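Long-range contact in histidine--tRNA ligase (Thermus thermophilus, PDB 1H4V), which attaches L-histidine to tRNA(His) at the expense of ATP, which is split to AMP and diphosphate: residues 13-25 / 312-326. Numbering follows the deposited sequence.
With SO4 (sulfate ion), chain B.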
loop_
_atom_site.group_PDB
_atom_site.type_symbol
_atom_site.label_atom_id
_atom_site.label_comp_id
_atom_site.label_asym_id
_atom_site.label_seq_id
_atom_site.Cartn_x
_atom_site.Cartn_y
_atom_site.Cartn_z
ATOM N N PHE A 13 5.869 -11.284 -2.203
ATOM C CA PHE A 13 5.299 -11.717 -3.467
ATOM C C PHE A 13 4.755 -13.120 -3.267
ATOM O O PHE A 13 4.952 -13.698 -2.211
ATOM C CB PHE A 13 6.348 -11.656 -4.592
ATOM C CG PHE A 13 7.505 -12.599 -4.420
ATOM C CD1 PHE A 13 7.460 -13.883 -4.959
ATOM C CD2 PHE A 13 8.666 -12.183 -3.770
ATOM C CE1 PHE A 13 8.556 -14.742 -4.860
ATOM C CE2 PHE A 13 9.770 -13.035 -3.665
ATOM C CZ PHE A 13 9.714 -14.319 -4.216
ATOM N N GLY A 14 4.052 -13.659 -4.256
ATOM C CA GLY A 14 3.487 -14.991 -4.096
ATOM C C GLY A 14 2.521 -15.104 -2.916
ATOM O O GLY A 14 1.770 -14.173 -2.599
ATOM N N LYS A 15 2.545 -16.241 -2.239
ATOM C CA LYS A 15 1.645 -16.452 -1.112
ATOM C C LYS A 15 1.774 -15.494 0.067
ATOM O O LYS A 15 0.773 -15.085 0.652
ATOM C CB LYS A 15 1.753 -17.901 -0.631
ATOM C CG LYS A 15 1.050 -18.843 -1.596
ATOM C CD LYS A 15 1.121 -20.292 -1.187
ATOM C CE LYS A 15 0.314 -21.133 -2.168
ATOM N NZ LYS A 15 0.435 -22.581 -1.886
ATOM N N GLU A 16 2.994 -15.133 0.425
ATOM C CA GLU A 16 3.200 -14.224 1.541
ATOM C C GLU A 16 2.463 -12.912 1.284
ATOM O O GLU A 16 1.777 -12.390 2.160
ATOM C CB GLU A 16 4.694 -13.971 1.729
ATOM C CG GLU A 16 5.004 -12.845 2.684
ATOM C CD GLU A 16 6.013 -13.227 3.743
ATOM O OE1 GLU A 16 7.171 -13.549 3.395
ATOM O OE2 GLU A 16 5.638 -13.200 4.933
ATOM N N LEU A 17 2.602 -12.380 0.076
ATOM C CA LEU A 17 1.935 -11.133 -0.273
ATOM C C LEU A 17 0.419 -11.319 -0.203
ATOM O O LEU A 17 -0.302 -10.474 0.344
ATOM C CB LEU A 17 2.308 -10.708 -1.693
ATOM C CG LEU A 17 2.322 -9.229 -2.093
ATOM C CD1 LEU A 17 1.912 -9.137 -3.565
ATOM C CD2 LEU A 17 1.393 -8.401 -1.240
ATOM N N ARG A 18 -0.058 -12.428 -0.767
ATOM C CA ARG A 18 -1.484 -12.697 -0.793
ATOM C C ARG A 18 -2.052 -12.811 0.619
ATOM O O ARG A 18 -3.172 -12.375 0.879
ATOM C CB ARG A 18 -1.773 -13.947 -1.629
ATOM C CG ARG A 18 -1.694 -13.688 -3.143
ATOM C CD ARG A 18 -1.742 -14.986 -3.955
ATOM N NE ARG A 18 -2.920 -15.786 -3.625
ATOM C CZ ARG A 18 -2.961 -17.113 -3.685
ATOM N NH1 ARG A 18 -1.882 -17.788 -4.059
ATOM N NH2 ARG A 18 -4.074 -17.763 -3.376
ATOM N N MET A 19 -1.265 -13.366 1.532
ATOM C CA MET A 19 -1.710 -13.491 2.909
ATOM C C MET A 19 -1.868 -12.088 3.517
ATOM O O MET A 19 -2.860 -11.806 4.178
ATOM C CB MET A 19 -0.707 -14.308 3.722
ATOM C CG MET A 19 -1.232 -14.713 5.080
ATOM S SD MET A 19 -2.862 -15.520 4.970
ATOM C CE MET A 19 -2.382 -17.168 4.523
ATOM N N HIS A 20 -0.892 -11.212 3.276
ATOM C CA HIS A 20 -0.939 -9.843 3.783
ATOM C C HIS A 20 -2.144 -9.097 3.220
ATOM O O HIS A 20 -2.811 -8.337 3.934
ATOM C CB HIS A 20 0.329 -9.062 3.405
ATOM C CG HIS A 20 1.489 -9.302 4.320
ATOM N ND1 HIS A 20 2.393 -8.311 4.649
ATOM C CD2 HIS A 20 1.889 -10.413 4.985
ATOM C CE1 HIS A 20 3.294 -8.801 5.480
ATOM N NE2 HIS A 20 3.013 -10.074 5.699
ATOM N N GLN A 21 -2.414 -9.299 1.934
ATOM C CA GLN A 21 -3.535 -8.624 1.293
ATOM C C GLN A 21 -4.872 -9.110 1.839
ATOM O O GLN A 21 -5.822 -8.337 1.918
ATOM C CB GLN A 21 -3.471 -8.813 -0.226
ATOM C CG GLN A 21 -2.163 -8.274 -0.817
ATOM C CD GLN A 21 -2.036 -8.483 -2.304
ATOM O OE1 GLN A 21 -2.301 -9.569 -2.809
ATOM N NE2 GLN A 21 -1.604 -7.444 -3.016
ATOM N N ARG A 22 -4.944 -10.382 2.221
ATOM C CA ARG A 22 -6.175 -10.928 2.767
ATOM C C ARG A 22 -6.428 -10.303 4.128
ATOM O O ARG A 22 -7.542 -9.874 4.442
ATOM C CB ARG A 22 -6.078 -12.447 2.921
ATOM C CG ARG A 22 -6.375 -13.221 1.662
ATOM C CD ARG A 22 -7.003 -14.553 2.020
ATOM N NE ARG A 22 -7.251 -15.390 0.852
ATOM C CZ ARG A 22 -7.905 -16.546 0.900
ATOM N NH1 ARG A 22 -8.374 -16.986 2.059
ATOM N NH2 ARG A 22 -8.074 -17.266 -0.204
ATOM N N ILE A 23 -5.373 -10.266 4.931
ATOM C CA ILE A 23 -5.447 -9.707 6.263
ATOM C C ILE A 23 -5.929 -8.267 6.222
ATOM O O ILE A 23 -6.850 -7.896 6.959
ATOM C CB ILE A 23 -4.077 -9.800 6.955
ATOM C CG1 ILE A 23 -3.699 -11.281 7.111
ATOM C CG2 ILE A 23 -4.123 -9.133 8.316
ATOM C CD1 ILE A 23 -2.314 -11.522 7.648
ATOM N N VAL A 24 -5.321 -7.459 5.354
ATOM C CA VAL A 24 -5.721 -6.064 5.241
ATOM C C VAL A 24 -7.135 -5.945 4.669
ATOM O O VAL A 24 -7.921 -5.121 5.145
ATOM C CB VAL A 24 -4.700 -5.250 4.376
ATOM C CG1 VAL A 24 -5.269 -3.896 4.014
ATOM C CG2 VAL A 24 -3.398 -5.040 5.174
ATOM N N ALA A 25 -7.471 -6.767 3.670
ATOM C CA ALA A 25 -8.810 -6.732 3.071
ATOM C C ALA A 25 -9.865 -7.057 4.128
ATOM O O ALA A 25 -10.960 -6.503 4.113
ATOM C CB ALA A 25 -8.919 -7.725 1.905
ATOM N N VAL A 312 0.027 -11.552 12.714
ATOM C CA VAL A 312 -1.197 -12.258 12.367
ATOM C C VAL A 312 -0.953 -13.364 11.351
ATOM O O VAL A 312 -1.468 -14.462 11.519
ATOM C CB VAL A 312 -2.276 -11.277 11.841
ATOM C CG1 VAL A 312 -3.479 -12.043 11.325
ATOM C CG2 VAL A 312 -2.706 -10.342 12.979
ATOM N N ALA A 313 -0.164 -13.089 10.310
ATOM C CA ALA A 313 0.133 -14.116 9.310
ATOM C C ALA A 313 0.818 -15.308 9.985
ATOM O O ALA A 313 0.599 -16.458 9.601
ATOM C CB ALA A 313 1.025 -13.553 8.211
ATOM N N LEU A 314 1.653 -15.041 10.988
ATOM C CA LEU A 314 2.319 -16.133 11.688
ATOM C C LEU A 314 1.293 -16.921 12.497
ATOM O O LEU A 314 1.317 -18.155 12.518
ATOM C CB LEU A 314 3.421 -15.612 12.618
ATOM C CG LEU A 314 4.793 -15.333 11.993
ATOM C CD1 LEU A 314 5.673 -14.616 13.007
ATOM C CD2 LEU A 314 5.447 -16.633 11.545
ATOM N N ALA A 315 0.387 -16.213 13.161
ATOM C CA ALA A 315 -0.639 -16.886 13.946
ATOM C C ALA A 315 -1.481 -17.782 13.044
ATOM O O ALA A 315 -1.789 -18.916 13.405
ATOM C CB ALA A 315 -1.515 -15.871 14.653
ATOM N N LEU A 316 -1.848 -17.284 11.865
ATOM C CA LEU A 316 -2.642 -18.078 10.926
ATOM C C LEU A 316 -1.858 -19.312 10.504
ATOM O O LEU A 316 -2.394 -20.418 10.474
ATOM C CB LEU A 316 -3.011 -17.258 9.686
ATOM C CG LEU A 316 -4.168 -16.269 9.856
ATOM C CD1 LEU A 316 -4.364 -15.484 8.570
ATOM C CD2 LEU A 316 -5.441 -17.026 10.215
ATOM N N GLU A 317 -0.587 -19.105 10.178
ATOM C CA GLU A 317 0.305 -20.183 9.775
ATOM C C GLU A 317 0.377 -21.237 10.882
ATOM O O GLU A 317 0.308 -22.438 10.615
ATOM C CB GLU A 317 1.696 -19.613 9.514
ATOM C CG GLU A 317 2.732 -20.613 9.044
ATOM C CD GLU A 317 4.090 -19.961 8.843
ATOM O OE1 GLU A 317 4.811 -19.744 9.848
ATOM O OE2 GLU A 317 4.429 -19.645 7.680
ATOM N N ALA A 318 0.521 -20.777 12.123
ATOM C CA ALA A 318 0.594 -21.668 13.276
ATOM C C ALA A 318 -0.668 -22.524 13.400
ATOM O O ALA A 318 -0.596 -23.681 13.799
ATOM C CB ALA A 318 0.811 -20.858 14.554
ATOM N N GLU A 319 -1.820 -21.956 13.056
ATOM C CA GLU A 319 -3.082 -22.689 13.117
ATOM C C GLU A 319 -3.253 -23.572 11.886
ATOM O O GLU A 319 -4.275 -24.235 11.722
ATOM C CB GLU A 319 -4.267 -21.726 13.199
ATOM C CG GLU A 319 -4.411 -20.995 14.516
ATOM C CD GLU A 319 -5.814 -20.446 14.696
ATOM O OE1 GLU A 319 -6.706 -20.875 13.932
ATOM O OE2 GLU A 319 -6.029 -19.603 15.596
ATOM N N GLY A 320 -2.253 -23.563 11.012
ATOM C CA GLY A 320 -2.317 -24.378 9.813
ATOM C C GLY A 320 -2.966 -23.749 8.594
ATOM O O GLY A 320 -3.003 -24.372 7.536
ATOM N N PHE A 321 -3.479 -22.528 8.720
ATOM C CA PHE A 321 -4.112 -21.867 7.583
ATOM C C PHE A 321 -3.206 -21.804 6.353
ATOM O O PHE A 321 -2.170 -21.138 6.353
ATOM C CB PHE A 321 -4.556 -20.452 7.955
ATOM C CG PHE A 321 -5.900 -20.392 8.621
ATOM C CD1 PHE A 321 -6.104 -20.974 9.870
ATOM C CD2 PHE A 321 -6.971 -19.762 7.994
ATOM C CE1 PHE A 321 -7.353 -20.926 10.485
ATOM C CE2 PHE A 321 -8.226 -19.708 8.600
ATOM C CZ PHE A 321 -8.417 -20.293 9.848
ATOM N N GLY A 322 -3.608 -22.517 5.307
ATOM C CA GLY A 322 -2.851 -22.522 4.072
ATOM C C GLY A 322 -3.620 -21.692 3.068
ATOM O O GLY A 322 -4.804 -21.409 3.262
ATOM N N LEU A 323 -2.960 -21.297 1.991
ATOM C CA LEU A 323 -3.607 -20.482 0.973
ATOM C C LEU A 323 -3.691 -21.299 -0.311
ATOM O O LEU A 323 -2.747 -22.005 -0.664
ATOM C CB LEU A 323 -2.774 -19.213 0.746
ATOM C CG LEU A 323 -3.425 -17.858 0.452
ATOM C CD1 LEU A 323 -4.510 -17.560 1.462
ATOM C CD2 LEU A 323 -2.353 -16.777 0.502
ATOM N N PRO A 324 -4.825 -21.232 -1.021
ATOM C CA PRO A 324 -4.938 -21.999 -2.265
ATOM C C PRO A 324 -3.859 -21.582 -3.269
ATOM O O PRO A 324 -3.115 -20.628 -3.037
ATOM C CB PRO A 324 -6.347 -21.661 -2.752
ATOM C CG PRO A 324 -6.562 -20.277 -2.220
ATOM C CD PRO A 324 -6.009 -20.383 -0.819
ATOM N N GLU A 325 -3.775 -22.293 -4.384
ATOM C CA GLU A 325 -2.776 -21.973 -5.394
ATOM C C GLU A 325 -3.195 -20.773 -6.235
ATOM O O GLU A 325 -4.385 -20.506 -6.412
ATOM C CB GLU A 325 -2.532 -23.179 -6.306
ATOM C CG GLU A 325 -1.994 -24.413 -5.591
ATOM C CD GLU A 325 -0.759 -24.115 -4.753
ATOM O OE1 GLU A 325 0.161 -23.445 -5.269
ATOM O OE2 GLU A 325 -0.708 -24.560 -3.583
ATOM N N GLU A 326 -2.199 -20.050 -6.736
ATOM C CA GLU A 326 -2.421 -18.875 -7.576
ATOM C C GLU A 326 -3.236 -19.322 -8.782
ATOM O O GLU A 326 -2.935 -20.349 -9.392
ATOM C CB GLU A 326 -1.072 -18.314 -8.043
ATOM C CG GLU A 326 -1.126 -16.985 -8.786
ATOM C CD GLU A 326 -1.314 -15.791 -7.861
ATOM O OE1 GLU A 326 -2.435 -15.605 -7.333
ATOM O OE2 GLU A 326 -0.331 -15.039 -7.657
HETATM S S SO4 B . -6.361 -14.656 -2.970
HETATM O O1 SO4 B . -6.436 -16.128 -2.878
HETATM O O2 SO4 B . -6.889 -14.057 -1.731
HETATM O O3 SO4 B . -7.153 -14.172 -4.112
HETATM O O4 SO4 B . -4.953 -14.256 -3.159
#
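Arg18 bends at its third torsion (chi3 55°), which swings its guanidinium end-on to the carbonyl of Pro324, while Lys15, fully extended beyond CG, runs out to Glu325. Arg18 NH2 and NH1 lie 3.0 and 3.3 Å from Pro324 O. Both donors approach from one face of the carbonyl plane, NH2 well above it, so one backbone acceptor takes a two-nitrogen grip. The other edge is spent on the bound sulfate: Arg18 NE reaches SO4 O4 at 2.6 Å, nearly straight at 165°, and NH2 also bonds O1. Leu323 CG lies over one face of the Arg18 guanidinium, offset toward its rim; over the opposite one lies Glu326 OE1, a long, purely electrostatic pairing. Arg22 NE binds SO4 O2, and Leu323 CD1 sits 3.5 Å above the plane of the Arg22 guanidinium, over its centre. Lys15 NZ forms a salt bridge with Glu325 OE2 at 2.8 Å, from above the carboxylate plane.

Beside this polar strip, Met19 CE packs on Leu323 CD1 (3.7 Å) and SD on Leu316 CD1. Ile23 CD1 meets Val312 CG1 and Ala313 CB; the Ile23 side chain also touches Phe307 of strand 302-308. The axes of helices 14-25 and 312-318 cross at 107°, 10.5 Å apart, and a Schellman motif at Gly320 ends the second helix before the chain crosses the first turns of helix 14-25. Glu326 also packs on Leu37 of the second subunit.

With an alanine at Arg18, Pro324 O is likely to lose both donors and the sulfate two bonds, leaving Arg22 as its remaining partner here. The chemistry thus fastens the exit from the catalytic region, on the way to the anticodon-binding domain, to the N-terminal helix; the paired arginines form an anion site, occupied by a sulfate probably from the crystallisation liquor.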